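Local coordinates for protein protocatechuate decarboxylase (PDB 5O3M) that decarboxylates 3,4-dihydroxybenzoic acid (protocatechuate) as a UbiD-family enzyme dependent on prenylated flavin, and also carboxylates catechols at the para position, at residues L106-A110 and S111-L115. Sequence-based numbering, arbitrary orientation.
Sequences LGCEA and SQLAL
Ala110 O is gripped by two donors, the backbone N of Leu113 at 3.1 Å and the guanidinium NE of Arg99 on the preceding helix. The Leu113 bond and that from Gln112 N to Glu109 O (2.9 Å) form the short 3-10 segment 110-112 that leads into helix 113-122, the second of two helices joined by a short loop, in the UbiD N-terminal region. Both are i to i+3 bonds. The first helix, 99-106, ends in a Schellman motif at Gly107, whose positive phi of 71° turns the chain into the short connection.

Inside this bend the apolar side chains converge on Leu113. Its CG stands anti to the backbone N (chi1 -155°), which sends CD1 back towards the preceding loop. There Cys108 SG presses on it at 3.3 Å, a close contact, while CD1 of Leu106 arrives from the first helix at 4.1 Å, the two leucines crossing at about a right angle. Leu113 also packs on Ala102 and on Leu353, so the turn is packed against helices 99-106 and 344-366. Gln112 bends at chi2 (-61°) and returns its amide towards Ser111, whose OG donates to OE1 at 3.2 Å, in the carbonyl plane and on a lone pair.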
loop_
_atom_site.group_PDB
_atom_site.type_symbol
_atom_site.label_atom_id
_atom_site.label_comp_id
_atom_site.label_asym_id
_atom_site.label_seq_id
_atom_site.Cartn_x
_atom_site.Cartn_y
_atom_site.Cartn_z
ATOM N N LEU A 106 16.190 -6.696 44.747
ATOM C CA LEU A 106 17.483 -7.060 44.195
ATOM C C LEU A 106 18.532 -5.989 44.437
ATOM O O LEU A 106 19.690 -6.171 44.050
ATOM C CB LEU A 106 17.359 -7.339 42.690
ATOM C CG LEU A 106 16.531 -8.566 42.289
ATOM C CD1 LEU A 106 16.439 -8.730 40.763
ATOM C CD2 LEU A 106 17.095 -9.830 42.916
ATOM N N GLY A 107 18.151 -4.875 45.054
ATOM C CA GLY A 107 19.093 -3.827 45.415
ATOM C C GLY A 107 19.659 -3.024 44.260
ATOM O O GLY A 107 20.848 -2.689 44.279
ATOM N N CYS A 108 18.841 -2.694 43.256
ATOM C CA CYS A 108 19.305 -1.872 42.142
ATOM C C CYS A 108 18.209 -0.893 41.733
ATOM O O CYS A 108 17.104 -0.891 42.291
ATOM C CB CYS A 108 19.716 -2.740 40.953
ATOM S SG CYS A 108 18.301 -3.622 40.250
ATOM N N GLU A 109 18.535 -0.060 40.746
ATOM C CA GLU A 109 17.592 0.878 40.152
ATOM C C GLU A 109 16.642 0.163 39.202
ATOM O O GLU A 109 17.051 -0.707 38.427
ATOM C CB GLU A 109 18.338 1.955 39.377
ATOM C CG GLU A 109 19.392 2.667 40.180
ATOM C CD GLU A 109 18.828 3.841 40.949
ATOM O OE1 GLU A 109 17.947 4.538 40.396
ATOM O OE2 GLU A 109 19.261 4.059 42.105
ATOM N N ALA A 110 15.372 0.563 39.249
ATOM C CA ALA A 110 14.348 -0.068 38.422
ATOM C C ALA A 110 14.728 -0.048 36.939
ATOM O O ALA A 110 14.631 -1.072 36.248
ATOM C CB ALA A 110 13.012 0.632 38.653
ATOM N N SER A 111 15.168 1.107 36.430
ATOM C CA SER A 111 15.472 1.212 35.008
ATOM C C SER A 111 16.645 0.323 34.608
ATOM O O SER A 111 16.813 0.034 33.417
ATOM C CB SER A 111 15.762 2.669 34.634
ATOM O OG SER A 111 17.098 3.022 34.952
ATOM N N GLN A 112 17.441 -0.132 35.576
ATOM C CA GLN A 112 18.611 -0.962 35.327
ATOM C C GLN A 112 18.358 -2.442 35.601
ATOM O O GLN A 112 19.274 -3.253 35.450
ATOM C CB GLN A 112 19.785 -0.468 36.183
ATOM C CG GLN A 112 20.132 0.998 35.946
ATOM C CD GLN A 112 20.545 1.266 34.501
ATOM O OE1 GLN A 112 19.883 2.007 33.770
ATOM N NE2 GLN A 112 21.649 0.654 34.085
ATOM N N LEU A 113 17.131 -2.808 35.969
ATOM C CA LEU A 113 16.853 -4.143 36.504
ATOM C C LEU A 113 17.359 -5.255 35.584
ATOM O O LEU A 113 17.975 -6.226 36.042
ATOM C CB LEU A 113 15.349 -4.280 36.735
ATOM C CG LEU A 113 14.837 -5.261 37.775
ATOM C CD1 LEU A 113 15.628 -5.119 39.053
ATOM C CD2 LEU A 113 13.386 -4.940 38.028
ATOM N N ALA A 114 17.094 -5.134 34.278
ATOM C CA ALA A 114 17.475 -6.184 33.331
ATOM C C ALA A 114 18.990 -6.265 33.159
ATOM O O ALA A 114 19.556 -7.362 33.078
ATOM C CB ALA A 114 16.797 -5.945 31.978
ATOM N N LEU A 115 19.665 -5.121 33.079
ATOM C CA LEU A 115 21.121 -5.151 32.990
ATOM C C LEU A 115 21.728 -5.810 34.222
ATOM O O LEU A 115 22.719 -6.542 34.119
ATOM C CB LEU A 115 21.668 -3.735 32.796
ATOM C CG LEU A 115 21.372 -3.112 31.423
ATOM C CD1 LEU A 115 21.804 -1.652 31.370
ATOM C CD2 LEU A 115 22.032 -3.903 30.292
#